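Local coordinates for putative ATP-grasp superfamily protein (Archaeoglobus fulgidus, PDB 3DF7) that is of unknown function but belongs to the ATP-grasp superfamily and, like its relatives, probably binds ATP and a metal ion, at residues E23-F28 and V292-Y297; K135-P140 and I149-E154; E163-I168 and V235-P240; L174-D179 and G228-D233; R258-S263 and G271-V276. All coordinates share one frame; numbering follows the deposited sequence.

Interaction 1: residues E23-F28 and V292-Y297; sequences EGLAMF and VSVGDY
Val292 reaches the helix by way of one methyl, CG2, which lies 3.7 Å from Ala26 CB; its CB is 3.9 Å from Leu25 CD2. The torsion chi1 of -64° sets CG1 opposite the carbonyl carbon and so leaves CG2 to face the helix. Leu25 and Val292 lie flank to flank, pointing opposite ways. Ser293 turns its side chain away, yet its carbonyl takes part: Ser293 O is 3.5 Å from Leu25 CD2, a van der Waals contact, for no hydrogen bond joins the two segments. The two layers joined here are distinct parts of the fold. Strand 292-294 is an outermost strand of the large antiparallel sheet, and helix 18-35 links two neighbouring strands of the N-terminal parallel sheet, 3-8 and 40-42; the local axes approach to 8.0 Å at 145°. Val294 then places CG2 3.6 Å from Leu25 CD2, the methyl that also meets Val292 and Ser293. From Val294 to Tyr297 a type II' turn reverses the chain, with Gly295 at positive phi (66°) and Tyr297 N bonded to Val294 O at 3.0 Å. The Tyr297 ring, at the turn's end, makes a cation-pi contact with Lys285 and touches Asp18 and Ser19 of the same helix.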
# COMPACT_ATOMS: atom_id res chain seq x y z
N GLU A 23 0.48 9.45 6.07
CA GLU A 23 0.46 8.01 5.82
C GLU A 23 1.81 7.56 5.28
O GLU A 23 2.35 6.54 5.70
CB GLU A 23 -0.65 7.64 4.83
CG GLU A 23 -2.05 7.74 5.41
CD GLU A 23 -3.12 7.25 4.44
OE1 GLU A 23 -3.03 6.09 4.00
OE2 GLU A 23 -4.03 8.03 4.13
N GLY A 24 2.36 8.33 4.33
CA GLY A 24 3.66 7.98 3.78
C GLY A 24 4.74 8.00 4.85
O GLY A 24 5.58 7.10 4.91
N LEU A 25 4.71 9.02 5.69
CA LEU A 25 5.69 9.14 6.76
C LEU A 25 5.60 7.95 7.71
O LEU A 25 6.61 7.42 8.16
CB LEU A 25 5.47 10.44 7.54
CG LEU A 25 6.35 10.64 8.78
CD1 LEU A 25 7.83 10.62 8.39
CD2 LEU A 25 5.99 11.96 9.45
N ALA A 26 4.37 7.54 8.02
CA ALA A 26 4.14 6.41 8.91
C ALA A 26 4.70 5.13 8.30
O ALA A 26 5.34 4.33 8.99
CB ALA A 26 2.64 6.25 9.17
N MSE A 27 4.48 4.94 7.01
CA MSE A 27 5.00 3.76 6.35
C MSE A 27 6.52 3.76 6.31
O MSE A 27 7.15 2.72 6.51
CB MSE A 27 4.45 3.64 4.92
CG MSE A 27 3.00 3.15 4.85
SE MSE A 27 2.40 2.81 3.04
CE MSE A 27 1.61 4.53 2.69
N PHE A 28 7.12 4.92 6.04
CA PHE A 28 8.58 5.00 5.99
C PHE A 28 9.17 4.67 7.36
O PHE A 28 10.12 3.90 7.47
CB PHE A 28 9.05 6.39 5.57
CG PHE A 28 10.55 6.51 5.43
CD1 PHE A 28 11.19 6.10 4.27
CD2 PHE A 28 11.32 7.00 6.48
CE1 PHE A 28 12.57 6.17 4.15
CE2 PHE A 28 12.71 7.08 6.37
CZ PHE A 28 13.34 6.66 5.20
N VAL A 292 2.88 9.28 14.24
CA VAL A 292 3.62 10.29 13.49
C VAL A 292 2.68 11.44 13.17
O VAL A 292 1.46 11.27 13.17
CB VAL A 292 4.21 9.76 12.14
CG1 VAL A 292 5.23 8.67 12.41
CG2 VAL A 292 3.08 9.26 11.24
N SER A 293 3.25 12.61 12.90
CA SER A 293 2.45 13.79 12.57
C SER A 293 3.07 14.54 11.39
O SER A 293 4.27 14.48 11.17
CB SER A 293 2.39 14.75 13.76
OG SER A 293 1.95 14.10 14.95
N VAL A 294 2.21 15.23 10.64
CA VAL A 294 2.63 16.07 9.52
C VAL A 294 1.66 17.24 9.54
O VAL A 294 0.47 17.08 9.24
CB VAL A 294 2.53 15.34 8.16
CG1 VAL A 294 2.84 16.31 7.03
CG2 VAL A 294 3.52 14.17 8.12
N GLY A 295 2.15 18.41 9.90
CA GLY A 295 1.28 19.57 9.98
C GLY A 295 0.27 19.31 11.09
O GLY A 295 0.66 18.92 12.19
N ASP A 296 -1.01 19.51 10.80
CA ASP A 296 -2.06 19.29 11.79
C ASP A 296 -2.62 17.88 11.72
O ASP A 296 -3.54 17.53 12.46
CB ASP A 296 -3.20 20.30 11.60
CG ASP A 296 -2.78 21.73 11.88
OD1 ASP A 296 -2.20 21.99 12.96
OD2 ASP A 296 -3.03 22.60 11.02
N TYR A 297 -2.07 17.06 10.83
CA TYR A 297 -2.53 15.69 10.66
C TYR A 297 -1.72 14.70 11.49
O TYR A 297 -0.50 14.81 11.60
CB TYR A 297 -2.48 15.29 9.19
CG TYR A 297 -3.66 15.79 8.37
CD1 TYR A 297 -4.85 15.07 8.33
CD2 TYR A 297 -3.58 16.98 7.66
CE1 TYR A 297 -5.95 15.54 7.60
CE2 TYR A 297 -4.66 17.46 6.93
CZ TYR A 297 -5.84 16.74 6.91
OH TYR A 297 -6.92 17.20 6.19

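Interaction 2: residues K135-P140 and I149-E154; sequences KFIIKP and IGFSDE
Ile138 holds CG1 in the crowded position between its own N and carbonyl carbon (chi1 61°), and an extended chi2 of 167° carries CD1 to 3.4 Å from Ser152 CB, a close carbon-carbon approach. Ser152 sets OG opposite its amide nitrogen (chi1 180°), and OG donates to Glu154 O at 2.7 Å on a lone pair, tying Ser152 to Glu154 within their own segment. The backbones meet in a single antiparallel bridge, Ile138 N to Gly150 O at 2.8 Å and Gly150 N to Ile138 O at 3.2 Å. Where they part, water 1 donates to Phe136 O at 2.6 Å and accepts from Ser152 N at 2.7 Å. On one side of the bridge Phe151 CE1 packs on Ile137 CG2 at 3.6 Å; on the other Ile149 CG1 lies beside Lys139 CB at 3.6 Å. With alanine at Ile138, Ser152 CB and the Glu154 carbonyl would probably lose their aliphatic neighbour, leaving the 152-154 backbone freer to shift. The residues joining the segments are partly disordered and glycine-containing, consistent with the mobile loop of ATP-grasp proteins. On its other edge strand 136-140 pairs with strand 159-163, while Phe193 meets the Phe151 ring edge-to-face.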
# COMPACT_ATOMS: atom_id res chain seq x y z
N LYS A 135 -25.45 1.12 -10.40
CA LYS A 135 -24.95 2.17 -9.52
C LYS A 135 -23.43 2.13 -9.62
O LYS A 135 -22.82 1.07 -9.42
CB LYS A 135 -25.39 1.92 -8.08
CG LYS A 135 -24.79 2.89 -7.07
CD LYS A 135 -25.18 2.49 -5.67
CE LYS A 135 -24.58 3.42 -4.64
NZ LYS A 135 -25.01 3.06 -3.25
N PHE A 136 -22.82 3.27 -9.92
CA PHE A 136 -21.38 3.33 -10.06
C PHE A 136 -20.79 4.63 -9.53
O PHE A 136 -21.50 5.60 -9.29
CB PHE A 136 -21.00 3.17 -11.54
CG PHE A 136 -21.28 4.39 -12.38
CD1 PHE A 136 -20.30 5.36 -12.58
CD2 PHE A 136 -22.54 4.58 -12.95
CE1 PHE A 136 -20.56 6.51 -13.34
CE2 PHE A 136 -22.82 5.72 -13.71
CZ PHE A 136 -21.83 6.69 -13.90
N ILE A 137 -19.48 4.62 -9.33
CA ILE A 137 -18.77 5.81 -8.88
C ILE A 137 -17.65 5.98 -9.88
O ILE A 137 -17.31 5.05 -10.61
CB ILE A 137 -18.16 5.62 -7.47
CG1 ILE A 137 -17.29 4.36 -7.42
CG2 ILE A 137 -19.26 5.55 -6.42
CD1 ILE A 137 -16.61 4.14 -6.09
N ILE A 138 -17.08 7.18 -9.95
CA ILE A 138 -15.98 7.39 -10.87
C ILE A 138 -14.70 7.53 -10.06
O ILE A 138 -14.73 7.89 -8.89
CB ILE A 138 -16.17 8.66 -11.72
CG1 ILE A 138 -16.25 9.90 -10.83
CG2 ILE A 138 -17.41 8.52 -12.59
CD1 ILE A 138 -16.11 11.20 -11.59
N LYS A 139 -13.57 7.20 -10.69
CA LYS A 139 -12.28 7.32 -10.03
C LYS A 139 -11.19 7.47 -11.08
O LYS A 139 -11.31 6.95 -12.19
CB LYS A 139 -12.02 6.11 -9.13
CG LYS A 139 -12.01 4.77 -9.83
CD LYS A 139 -12.50 3.66 -8.88
CE LYS A 139 -11.70 3.61 -7.59
NZ LYS A 139 -12.25 2.58 -6.65
N PRO A 140 -10.12 8.21 -10.75
CA PRO A 140 -9.02 8.41 -11.70
C PRO A 140 -8.41 7.08 -12.11
O PRO A 140 -8.27 6.18 -11.28
CB PRO A 140 -8.04 9.28 -10.91
CG PRO A 140 -8.93 10.03 -9.96
CD PRO A 140 -9.88 8.95 -9.50
N ILE A 149 -12.61 10.35 -6.17
CA ILE A 149 -13.62 9.30 -6.24
C ILE A 149 -14.97 9.80 -5.73
O ILE A 149 -15.04 10.54 -4.75
CB ILE A 149 -13.21 8.08 -5.39
CG1 ILE A 149 -11.86 7.53 -5.87
CG2 ILE A 149 -14.27 7.00 -5.49
CD1 ILE A 149 -11.34 6.37 -5.04
N GLY A 150 -16.04 9.39 -6.41
CA GLY A 150 -17.36 9.81 -6.00
C GLY A 150 -18.41 9.59 -7.08
O GLY A 150 -18.11 9.09 -8.16
N PHE A 151 -19.64 9.97 -6.77
CA PHE A 151 -20.74 9.83 -7.72
C PHE A 151 -20.62 10.91 -8.78
O PHE A 151 -20.20 12.03 -8.50
CB PHE A 151 -22.09 9.95 -7.01
CG PHE A 151 -22.36 8.84 -6.04
CD1 PHE A 151 -22.37 7.51 -6.46
CD2 PHE A 151 -22.62 9.12 -4.70
CE1 PHE A 151 -22.64 6.48 -5.57
CE2 PHE A 151 -22.89 8.09 -3.79
CZ PHE A 151 -22.89 6.77 -4.23
N SER A 152 -20.99 10.56 -10.01
CA SER A 152 -20.95 11.49 -11.12
C SER A 152 -21.79 10.93 -12.26
O SER A 152 -21.76 9.74 -12.53
CB SER A 152 -19.51 11.68 -11.60
OG SER A 152 -19.44 12.58 -12.69
N ASP A 153 -22.56 11.80 -12.91
CA ASP A 153 -23.40 11.35 -14.01
C ASP A 153 -22.55 11.01 -15.22
O ASP A 153 -22.87 10.10 -15.98
CB ASP A 153 -24.42 12.42 -14.37
CG ASP A 153 -25.34 12.76 -13.21
OD1 ASP A 153 -24.85 13.27 -12.19
OD2 ASP A 153 -26.56 12.50 -13.32
N GLU A 154 -21.45 11.73 -15.39
CA GLU A 154 -20.56 11.49 -16.52
C GLU A 154 -19.18 11.02 -16.07
O GLU A 154 -18.80 11.17 -14.91
CB GLU A 154 -20.41 12.77 -17.36
CG GLU A 154 -21.70 13.26 -17.98
CD GLU A 154 -22.35 12.23 -18.89
OE1 GLU A 154 -21.67 11.74 -19.81
OE2 GLU A 154 -23.54 11.92 -18.69
O HOH W 1 -21.82 7.96 -10.34

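Interaction 3: residues E163-I168 and V235-P240; sequences EFIEGI and VYSDQP
The large antiparallel sheet of the ATP-grasp domain begins one of its pairings here: Ile168, at the start of strand 168-176, faces Tyr236, at the end of strand 228-236, as a hydrogen-bonded antiparallel pair. Tyr236 N reaches Ile168 O at 2.8 Å with an N-H...O angle of 166°. The return bond, Ile168 N to Tyr236 O at 3.0 Å, is less regular, its donor tilted 34° from the plane of the Tyr236 carbonyl. Gly167 explains how the loop comes so close: its CA lies 3.3 Å from Tyr236 O in a CA-H...O contact, and a beta carbon would fall 2.1 Å from the same oxygen. Side chains add an apolar contact one residue earlier on the strand. Val235 has CG1 opposite its amide nitrogen (chi1 177°), and this methyl is wedged against Ile165, 3.4 Å from Ile165 CG2, closer than carbon pairs usually come, and 3.4 Å from Ile165 O. The Tyr236 side chain lies on the same face of the sheet as that of Ile168, but its ring leads away to helix 206-220, where OH is hydrogen-bonded to Glu211. Just past the strand, Glu166 O lies 3.3 Å from Ser237 CB.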
# COMPACT_ATOMS: atom_id res chain seq x y z
N GLU A 163 -18.76 -0.07 -10.95
CA GLU A 163 -19.89 -0.51 -10.14
C GLU A 163 -19.57 -0.39 -8.66
O GLU A 163 -18.49 -0.79 -8.21
CB GLU A 163 -20.23 -1.96 -10.50
CG GLU A 163 -21.06 -2.71 -9.46
CD GLU A 163 -21.35 -4.14 -9.86
OE1 GLU A 163 -20.50 -4.76 -10.53
OE2 GLU A 163 -22.42 -4.66 -9.49
N PHE A 164 -20.50 0.17 -7.90
CA PHE A 164 -20.31 0.32 -6.47
C PHE A 164 -20.70 -0.98 -5.80
O PHE A 164 -21.82 -1.47 -5.98
CB PHE A 164 -21.18 1.45 -5.91
CG PHE A 164 -20.98 1.69 -4.45
CD1 PHE A 164 -19.89 2.42 -3.99
CD2 PHE A 164 -21.87 1.16 -3.52
CE1 PHE A 164 -19.68 2.62 -2.62
CE2 PHE A 164 -21.67 1.36 -2.15
CZ PHE A 164 -20.58 2.09 -1.70
N ILE A 165 -19.78 -1.54 -5.02
CA ILE A 165 -20.05 -2.78 -4.32
C ILE A 165 -20.33 -2.46 -2.86
O ILE A 165 -19.50 -1.87 -2.18
CB ILE A 165 -18.85 -3.74 -4.42
CG1 ILE A 165 -18.50 -4.00 -5.89
CG2 ILE A 165 -19.16 -5.04 -3.69
CD1 ILE A 165 -19.63 -4.61 -6.71
N GLU A 166 -21.51 -2.84 -2.39
CA GLU A 166 -21.90 -2.58 -1.01
C GLU A 166 -21.55 -3.75 -0.11
O GLU A 166 -22.00 -4.88 -0.34
CB GLU A 166 -23.41 -2.32 -0.95
CG GLU A 166 -23.92 -1.90 0.42
CD GLU A 166 -25.37 -1.46 0.37
OE1 GLU A 166 -25.67 -0.52 -0.40
OE2 GLU A 166 -26.21 -2.04 1.09
N GLY A 167 -20.73 -3.49 0.90
CA GLY A 167 -20.34 -4.55 1.82
C GLY A 167 -19.15 -4.19 2.68
O GLY A 167 -18.80 -3.03 2.83
N ILE A 168 -18.53 -5.22 3.26
CA ILE A 168 -17.38 -5.05 4.13
C ILE A 168 -16.16 -4.64 3.29
O ILE A 168 -15.79 -5.36 2.35
CB ILE A 168 -17.05 -6.37 4.85
CG1 ILE A 168 -18.32 -6.92 5.51
CG2 ILE A 168 -15.95 -6.14 5.88
CD1 ILE A 168 -18.17 -8.32 6.07
N VAL A 235 -13.92 -5.79 -1.48
CA VAL A 235 -15.19 -5.46 -0.83
C VAL A 235 -15.96 -6.77 -0.82
O VAL A 235 -16.11 -7.42 -1.86
CB VAL A 235 -16.01 -4.41 -1.61
CG1 VAL A 235 -17.35 -4.19 -0.90
CG2 VAL A 235 -15.24 -3.09 -1.67
N TYR A 236 -16.42 -7.19 0.35
CA TYR A 236 -17.17 -8.42 0.45
C TYR A 236 -18.66 -8.13 0.58
O TYR A 236 -19.11 -7.63 1.62
CB TYR A 236 -16.72 -9.25 1.66
CG TYR A 236 -17.32 -10.64 1.69
CD1 TYR A 236 -16.61 -11.73 1.19
CD2 TYR A 236 -18.61 -10.86 2.18
CE1 TYR A 236 -17.16 -13.01 1.18
CE2 TYR A 236 -19.18 -12.13 2.17
CZ TYR A 236 -18.45 -13.20 1.67
OH TYR A 236 -19.00 -14.46 1.66
N SER A 237 -19.41 -8.42 -0.48
CA SER A 237 -20.85 -8.23 -0.47
C SER A 237 -21.41 -9.61 -0.15
O SER A 237 -21.65 -9.93 1.01
CB SER A 237 -21.33 -7.76 -1.85
OG SER A 237 -20.85 -8.61 -2.87
N ASP A 238 -21.60 -10.42 -1.18
CA ASP A 238 -22.08 -11.79 -0.99
C ASP A 238 -20.89 -12.68 -1.33
O ASP A 238 -20.92 -13.89 -1.13
CB ASP A 238 -23.26 -12.09 -1.91
CG ASP A 238 -22.89 -12.05 -3.38
OD1 ASP A 238 -22.38 -11.01 -3.84
OD2 ASP A 238 -23.12 -13.06 -4.08
N GLN A 239 -19.84 -12.05 -1.86
CA GLN A 239 -18.61 -12.74 -2.25
C GLN A 239 -17.51 -11.69 -2.36
O GLN A 239 -17.78 -10.49 -2.35
CB GLN A 239 -18.78 -13.44 -3.60
CG GLN A 239 -18.93 -12.49 -4.79
CD GLN A 239 -18.94 -13.19 -6.15
OE1 GLN A 239 -17.97 -13.86 -6.53
NE2 GLN A 239 -20.03 -13.04 -6.88
N PRO A 240 -16.24 -12.13 -2.45
CA PRO A 240 -15.16 -11.14 -2.57
C PRO A 240 -15.09 -10.52 -3.96
O PRO A 240 -15.13 -11.22 -4.96
CB PRO A 240 -13.90 -11.96 -2.27
CG PRO A 240 -14.41 -13.09 -1.41
CD PRO A 240 -15.70 -13.45 -2.09

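Interaction 4: residues L174-D179 and G228-D233; sequences LAVGED and GYVGVD
Val176 and Val230 cross obliquely on one face of the sheet, methyl against methyl, with Val176 CG2 3.8 Å from Val230 CG2. Leu174 lies on that same face and reaches along it: chi1 of -57° sets CG opposite the carbonyl carbon, and the tip of the chain, CD1, comes within 4.1 Å of Val232 CG2. Leu174, Val230 and Val232 meet helix 206-220, where Leu174 touches Ala216 and Val220 and both valines touch Val220. The reverse face carries Ala175 and Tyr229, a non-hydrogen-bonded pair; both rest on Leu183 of strand 180-191, and Tyr229 OH is hydrogen-bonded to Thr250 and Ser173. The frame for all this is a stretch of antiparallel sheet in which the local axes of 174-176 and 228-233 run at 135°, well short of exactly antiparallel. Leu174 pairs with Val230 through N to O bonds of 2.9 Å in both directions. Val176 N meets Gly228 O at 2.7 Å and almost straight (176°), and Gly228 N answers on a lone pair of Val176 O at 2.8 Å. Leu174 O also receives a CA-H...O contact from Tyr229 CA at 3.3 Å. The four backbone bonds satisfy the paired amides and carbonyls, and Leu174, Val230 and Val232 add only apolar contacts toward the helix, whereas the tyrosine hydroxyl is met by two hydroxyl partners.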
# COMPACT_ATOMS: atom_id res chain seq x y z
N LEU A 174 -0.23 -9.40 1.34
CA LEU A 174 0.40 -10.62 0.88
C LEU A 174 1.90 -10.49 0.65
O LEU A 174 2.41 -9.41 0.36
CB LEU A 174 -0.26 -11.07 -0.43
CG LEU A 174 -1.78 -11.30 -0.47
CD1 LEU A 174 -2.24 -11.47 -1.90
CD2 LEU A 174 -2.13 -12.53 0.35
N ALA A 175 2.59 -11.62 0.79
CA ALA A 175 4.03 -11.69 0.55
C ALA A 175 4.12 -12.53 -0.72
O ALA A 175 3.81 -13.73 -0.69
CB ALA A 175 4.74 -12.38 1.70
N VAL A 176 4.52 -11.91 -1.82
CA VAL A 176 4.62 -12.61 -3.10
C VAL A 176 6.05 -13.01 -3.44
O VAL A 176 6.93 -12.16 -3.61
CB VAL A 176 4.07 -11.73 -4.25
CG1 VAL A 176 4.03 -12.52 -5.56
CG2 VAL A 176 2.68 -11.24 -3.88
N GLY A 177 6.27 -14.31 -3.56
CA GLY A 177 7.59 -14.82 -3.88
C GLY A 177 7.44 -16.13 -4.63
O GLY A 177 6.69 -16.21 -5.60
N GLU A 178 8.15 -17.17 -4.19
CA GLU A 178 8.06 -18.47 -4.83
C GLU A 178 6.58 -18.85 -4.74
O GLU A 178 6.02 -19.44 -5.67
CB GLU A 178 8.90 -19.50 -4.07
CG GLU A 178 10.31 -19.03 -3.73
CD GLU A 178 10.34 -18.00 -2.62
OE1 GLU A 178 11.42 -17.42 -2.37
OE2 GLU A 178 9.28 -17.76 -1.98
N ASP A 179 5.97 -18.50 -3.62
CA ASP A 179 4.56 -18.76 -3.37
C ASP A 179 3.95 -17.46 -2.86
O ASP A 179 4.65 -16.47 -2.66
CB ASP A 179 4.39 -19.84 -2.29
CG ASP A 179 5.05 -21.16 -2.66
OD1 ASP A 179 4.67 -21.74 -3.71
OD2 ASP A 179 5.93 -21.61 -1.91
N GLY A 228 7.29 -9.43 -3.32
CA GLY A 228 7.38 -8.81 -2.01
C GLY A 228 6.02 -8.51 -1.43
O GLY A 228 5.06 -9.25 -1.66
N TYR A 229 5.91 -7.41 -0.69
CA TYR A 229 4.64 -7.03 -0.10
C TYR A 229 3.70 -6.42 -1.13
O TYR A 229 4.06 -5.48 -1.83
CB TYR A 229 4.85 -6.03 1.04
CG TYR A 229 3.56 -5.56 1.68
CD1 TYR A 229 3.12 -6.12 2.88
CD2 TYR A 229 2.79 -4.57 1.09
CE1 TYR A 229 1.93 -5.69 3.47
CE2 TYR A 229 1.60 -4.13 1.67
CZ TYR A 229 1.18 -4.70 2.86
OH TYR A 229 0.02 -4.26 3.44
N VAL A 230 2.49 -6.96 -1.20
CA VAL A 230 1.47 -6.47 -2.11
C VAL A 230 0.16 -6.38 -1.35
O VAL A 230 -0.19 -7.29 -0.59
CB VAL A 230 1.29 -7.41 -3.33
CG1 VAL A 230 0.14 -6.92 -4.21
CG2 VAL A 230 2.58 -7.48 -4.14
N GLY A 231 -0.56 -5.28 -1.53
CA GLY A 231 -1.83 -5.12 -0.87
C GLY A 231 -2.96 -5.28 -1.87
O GLY A 231 -2.85 -4.79 -3.00
N VAL A 232 -4.03 -5.96 -1.49
CA VAL A 232 -5.17 -6.13 -2.39
C VAL A 232 -6.44 -5.60 -1.72
O VAL A 232 -6.81 -6.08 -0.65
CB VAL A 232 -5.41 -7.62 -2.74
CG1 VAL A 232 -6.59 -7.74 -3.71
CG2 VAL A 232 -4.15 -8.21 -3.36
N ASP A 233 -7.08 -4.62 -2.35
CA ASP A 233 -8.31 -4.05 -1.80
C ASP A 233 -9.50 -4.87 -2.27
O ASP A 233 -9.65 -5.16 -3.46
CB ASP A 233 -8.49 -2.60 -2.23
CG ASP A 233 -7.60 -1.64 -1.47
OD1 ASP A 233 -6.99 -2.05 -0.46
OD2 ASP A 233 -7.52 -0.46 -1.88

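Interaction 5: residues R258-S263 and G271-V276; sequences RAYGAS and GEVKHV
Tyr260 packs against the incoming loop 271-276 at the C-terminal end of helix 256-260, of which it is the last residue; Gly261 is the first to leave helical angles, at positive phi. The tyrosine CB rests 3.7 Å from Val273 CG1. CG, set opposite the carbonyl carbon by chi1 of -53°, has Val273 CG2 at 4.1 Å, and CD1 brings the ring edge, in plane, to 3.8 Å from His275 O. Ala259 CB lies over the centre of one ring face, and the tip, OH, leaves the contact to form a hydrogen bond with Ser184. Tyr260 also contributes its carbonyl, which accepts twice. Lys274 N arrives at 2.8 Å from Tyr260 O almost in line with the C=O bond (174°), whereas His275 N, at 3.2 Å from the same oxygen, stands above the carbonyl plane, 54° out of it. The His275 ring lies with one face over the helix terminus: Tyr260 C is 3.7 Å above the ring plane, over the centre, and Gly261 N is 3.3 Å above it, nearer the rim. This closeness leaves no room for a side chain on Gly261, where a beta carbon would collide with His275 CD2 and Lys274 CB. Replacing His275 by alanine would probably uncover the Tyr260-Gly261 peptide and open a gap beside the helix end. On the flank, Lys274 runs along Gly261, and water 2 donates to Gly261 O at 2.8 Å while accepting a weak bond from Lys274 NZ.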
# COMPACT_ATOMS: atom_id res chain seq x y z
N ARG A 258 2.73 -3.78 16.65
CA ARG A 258 1.84 -3.82 17.80
C ARG A 258 0.83 -4.96 17.70
O ARG A 258 0.63 -5.71 18.65
CB ARG A 258 1.10 -2.48 17.96
CG ARG A 258 1.98 -1.36 18.52
CD ARG A 258 1.31 0.00 18.38
NE ARG A 258 0.03 0.08 19.08
CZ ARG A 258 -0.14 0.60 20.28
NH1 ARG A 258 0.90 1.12 20.94
NH2 ARG A 258 -1.34 0.62 20.84
N ALA A 259 0.21 -5.11 16.53
CA ALA A 259 -0.78 -6.16 16.34
C ALA A 259 -0.25 -7.59 16.36
O ALA A 259 -0.87 -8.47 16.94
CB ALA A 259 -1.55 -5.92 15.05
N TYR A 260 0.91 -7.81 15.74
CA TYR A 260 1.45 -9.16 15.63
C TYR A 260 2.79 -9.45 16.28
O TYR A 260 3.20 -10.61 16.36
CB TYR A 260 1.54 -9.54 14.15
CG TYR A 260 0.25 -9.38 13.40
CD1 TYR A 260 -0.92 -10.00 13.84
CD2 TYR A 260 0.19 -8.63 12.22
CE1 TYR A 260 -2.11 -9.88 13.13
CE2 TYR A 260 -1.00 -8.51 11.50
CZ TYR A 260 -2.14 -9.14 11.96
OH TYR A 260 -3.32 -9.02 11.26
N GLY A 261 3.48 -8.41 16.74
CA GLY A 261 4.78 -8.61 17.35
C GLY A 261 5.79 -8.92 16.27
O GLY A 261 6.85 -9.48 16.54
N ALA A 262 5.47 -8.56 15.03
CA ALA A 262 6.35 -8.79 13.89
C ALA A 262 6.15 -7.68 12.87
O ALA A 262 5.02 -7.31 12.55
CB ALA A 262 6.04 -10.13 13.25
N SER A 263 7.25 -7.14 12.35
CA SER A 263 7.19 -6.07 11.36
C SER A 263 7.00 -6.71 9.99
O SER A 263 7.16 -7.91 9.84
CB SER A 263 8.48 -5.27 11.35
OG SER A 263 9.56 -6.08 10.88
N GLY A 271 9.56 -14.86 9.11
CA GLY A 271 9.21 -14.88 10.52
C GLY A 271 7.71 -15.02 10.68
O GLY A 271 6.95 -14.71 9.76
N GLU A 272 7.27 -15.50 11.83
CA GLU A 272 5.84 -15.65 12.05
C GLU A 272 5.31 -14.69 13.11
O GLU A 272 6.08 -14.04 13.82
CB GLU A 272 5.51 -17.09 12.44
CG GLU A 272 4.03 -17.39 12.38
CD GLU A 272 3.43 -17.01 11.03
OE1 GLU A 272 3.87 -17.57 10.00
OE2 GLU A 272 2.51 -16.15 11.01
N VAL A 273 3.99 -14.62 13.20
CA VAL A 273 3.31 -13.77 14.17
C VAL A 273 3.66 -14.25 15.58
O VAL A 273 3.76 -15.45 15.82
CB VAL A 273 1.78 -13.84 13.95
CG1 VAL A 273 1.05 -13.09 15.04
CG2 VAL A 273 1.44 -13.24 12.59
N LYS A 274 3.85 -13.30 16.49
CA LYS A 274 4.20 -13.62 17.88
C LYS A 274 2.99 -13.55 18.80
O LYS A 274 2.93 -14.23 19.82
CB LYS A 274 5.29 -12.67 18.38
CG LYS A 274 6.60 -12.78 17.64
CD LYS A 274 7.20 -14.17 17.77
CE LYS A 274 8.53 -14.27 17.04
NZ LYS A 274 9.51 -13.27 17.55
N HIS A 275 2.02 -12.72 18.43
CA HIS A 275 0.80 -12.55 19.20
C HIS A 275 -0.24 -11.86 18.33
O HIS A 275 0.06 -11.46 17.21
CB HIS A 275 1.04 -11.72 20.47
CG HIS A 275 1.51 -10.32 20.21
ND1 HIS A 275 0.72 -9.36 19.61
CD2 HIS A 275 2.69 -9.71 20.49
CE1 HIS A 275 1.40 -8.22 19.54
NE2 HIS A 275 2.59 -8.41 20.07
N VAL A 276 -1.45 -11.75 18.84
CA VAL A 276 -2.51 -11.07 18.12
C VAL A 276 -3.17 -10.11 19.09
O VAL A 276 -3.79 -10.51 20.06
CB VAL A 276 -3.56 -12.06 17.56
CG1 VAL A 276 -4.65 -11.29 16.82
CG2 VAL A 276 -2.88 -13.04 16.62
O HOH W 2 8.96 -10.82 15.25

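Overall arrangement
From the N terminus, helix 18-35 opens interaction 1, which closes only at 292-297; the other four contacts nest inside that long loop, which ties the N-terminal parallel-sheet region to an edge of the large antiparallel sheet. Interaction 2 closes next, a short loop on the three-stranded sheet, and touches interaction 3, where Lys135 O and Phe164 N are a probable hydrogen bond 2.9 Å long. Interaction 3 spans 163-168 to 235-240 and encloses interaction 4; both pair strands 168-176 and 228-236, their centres 22 Å apart. Interaction 5 follows in series and joins a helix end to the loop before strand 279-285. No two loops cross.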